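Local coordinates for protein aromatic-amino-acid aminotransferase (Burkholderia pseudomallei, PDB 4F4E) that probably transfers amino groups between aromatic amino acids such as tyrosine and 2-oxoglutarate, working as a homodimer with pyridoxal 5'-phosphate as cofactor, at residues Q102-G107 against E242-D247. Numbering follows the deposited sequence.
Sequences QKLLLG and ESIEAD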
loop_
_atom_site.group_PDB
_atom_site.type_symbol
_atom_site.label_atom_id
_atom_site.label_comp_id
_atom_site.label_asym_id
_atom_site.label_seq_id
_atom_site.Cartn_x
_atom_site.Cartn_y
_atom_site.Cartn_z
ATOM N N GLN A 102 11.831 -12.112 10.290
ATOM C CA GLN A 102 11.567 -12.941 11.470
ATOM C C GLN A 102 12.820 -13.182 12.262
ATOM O O GLN A 102 12.786 -13.155 13.480
ATOM C CB GLN A 102 11.022 -14.315 11.105
ATOM C CG GLN A 102 9.722 -14.273 10.488
ATOM C CD GLN A 102 9.152 -15.630 10.204
ATOM O OE1 GLN A 102 9.856 -16.687 10.228
ATOM N NE2 GLN A 102 7.871 -15.638 9.985
ATOM N N LYS A 103 13.921 -13.439 11.574
ATOM C CA LYS A 103 15.202 -13.645 12.257
ATOM C C LYS A 103 15.708 -12.380 12.907
ATOM O O LYS A 103 16.335 -12.411 13.982
ATOM C CB LYS A 103 16.226 -14.268 11.293
ATOM C CG LYS A 103 15.812 -15.730 11.025
ATOM C CD LYS A 103 16.829 -16.565 10.264
ATOM C CE LYS A 103 16.395 -18.056 10.174
ATOM N NZ LYS A 103 17.429 -18.857 9.417
ATOM N N LEU A 104 15.465 -11.244 12.262
ATOM C CA LEU A 104 15.915 -9.970 12.830
ATOM C C LEU A 104 15.154 -9.693 14.128
ATOM O O LEU A 104 15.738 -9.242 15.124
ATOM C CB LEU A 104 15.685 -8.855 11.785
ATOM C CG LEU A 104 16.175 -7.470 12.156
ATOM C CD1 LEU A 104 17.702 -7.434 12.302
ATOM C CD2 LEU A 104 15.735 -6.467 11.081
ATOM N N LEU A 105 13.869 -10.013 14.138
ATOM C CA LEU A 105 13.026 -9.799 15.320
ATOM C C LEU A 105 13.238 -10.783 16.445
ATOM O O LEU A 105 13.273 -10.389 17.596
ATOM C CB LEU A 105 11.533 -9.799 14.965
ATOM C CG LEU A 105 11.129 -8.650 14.034
ATOM C CD1 LEU A 105 9.708 -8.847 13.488
ATOM C CD2 LEU A 105 11.204 -7.266 14.682
ATOM N N LEU A 106 13.378 -12.065 16.105
ATOM C CA LEU A 106 13.296 -13.153 17.071
ATOM C C LEU A 106 14.618 -13.776 17.357
ATOM O O LEU A 106 14.734 -14.429 18.385
ATOM C CB LEU A 106 12.277 -14.241 16.627
ATOM C CG LEU A 106 10.875 -13.671 16.418
ATOM C CD1 LEU A 106 9.858 -14.693 15.868
ATOM C CD2 LEU A 106 10.347 -12.995 17.688
ATOM N N GLY A 107 15.607 -13.575 16.477
ATOM C CA GLY A 107 16.906 -14.220 16.645
ATOM C C GLY A 107 17.068 -15.355 15.669
ATOM O O GLY A 107 16.105 -16.022 15.315
ATOM N N GLU A 242 19.481 0.729 22.014
ATOM C CA GLU A 242 20.768 0.226 22.489
ATOM C C GLU A 242 21.574 -0.474 21.396
ATOM O O GLU A 242 22.781 -0.221 21.214
ATOM C CB GLU A 242 20.542 -0.723 23.662
ATOM C CG GLU A 242 21.814 -1.372 24.185
ATOM C CD GLU A 242 22.772 -0.373 24.834
ATOM O OE1 GLU A 242 22.367 0.765 25.251
ATOM O OE2 GLU A 242 23.961 -0.755 24.961
ATOM N N SER A 243 20.939 -1.417 20.725
ATOM C CA SER A 243 21.564 -2.163 19.644
ATOM C C SER A 243 20.463 -2.851 18.881
ATOM O O SER A 243 19.355 -2.971 19.369
ATOM C CB SER A 243 22.534 -3.219 20.179
ATOM O OG SER A 243 21.836 -4.201 20.962
ATOM N N ILE A 244 20.777 -3.356 17.697
ATOM C CA ILE A 244 19.759 -4.085 16.924
ATOM C C ILE A 244 19.152 -5.233 17.708
ATOM O O ILE A 244 17.922 -5.328 17.799
ATOM C CB ILE A 244 20.307 -4.542 15.570
ATOM C CG1 ILE A 244 20.502 -3.326 14.665
ATOM C CG2 ILE A 244 19.387 -5.543 14.885
ATOM C CD1 ILE A 244 21.562 -3.517 13.589
ATOM N N GLU A 245 20.002 -6.064 18.310
ATOM C CA GLU A 245 19.547 -7.200 19.080
ATOM C C GLU A 245 18.838 -6.788 20.390
ATOM O O GLU A 245 17.762 -7.291 20.680
ATOM C CB GLU A 245 20.704 -8.200 19.349
ATOM C CG GLU A 245 21.201 -8.902 18.072
ATOM C CD GLU A 245 20.139 -9.834 17.418
ATOM O OE1 GLU A 245 19.821 -10.886 18.051
ATOM O OE2 GLU A 245 19.639 -9.525 16.274
ATOM N N ALA A 246 19.404 -5.852 21.149
ATOM C CA ALA A 246 18.830 -5.475 22.436
ATOM C C ALA A 246 17.469 -4.805 22.235
ATOM O O ALA A 246 16.559 -4.939 23.075
ATOM C CB ALA A 246 19.755 -4.527 23.225
ATOM N N ASP A 247 17.326 -4.077 21.139
ATOM C CA ASP A 247 16.083 -3.326 20.908
ATOM C C ASP A 247 14.915 -4.246 20.620
ATOM O O ASP A 247 13.747 -3.797 20.683
ATOM C CB ASP A 247 16.256 -2.329 19.758
ATOM C CG ASP A 247 17.131 -1.119 20.129
ATOM O OD1 ASP A 247 17.545 -1.042 21.328
ATOM O OD2 ASP A 247 17.366 -0.238 19.247
HETATM O O HOH W 1 18.770 -11.467 14.391
#
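Leu104 and Ile244 meet methyl to methyl, CD1 of the leucine lying 3.6 Å from CG2 of the isoleucine, with the two side chains slanting across one another. The leucine reaches over because its CG stands anti to the backbone N (chi1 -176°), which brings CD1 within reach of Ile244. Ile244 suits the other side through its beta branch: CG2 is spent on Leu104, and the side chain also packs on Trp330, Val331 and Leu334 of helix 324-354. Beside this buried pair Glu245 works at the exposed border. Its chain bends at chi2, and the carboxylate reaches the last turn of helix 95-106 through a water. That water donates to Glu245 OE2 at 2.8 Å. It also donates to Lys103 O, at 2.6 Å. OE1 of the same carboxylate forms a salt bridge with Arg252, whose guanidinium also binds Leu104 O and Leu105 O, so one arginine serves both the carboxylate and the helix's C-terminal carbonyls. In this aminotransferase of class I the contact joins that helix end to the loop leading from strand 230-235 of the mixed central sheet to helix 249-256. Gly107 leaves the helical region with positive phi (105°), a conformation suited to glycine because it lacks a CB that would crowd the carbonyl oxygen before it. The loop keeps its shape by bonds of its own: Ser243 OG accepts from Ala246 N (2.9 Å) in an ST motif, while Asp247 OD1 takes Glu242 N on its syn lone pair at 2.7 Å, an almost perfectly straight bond (179°).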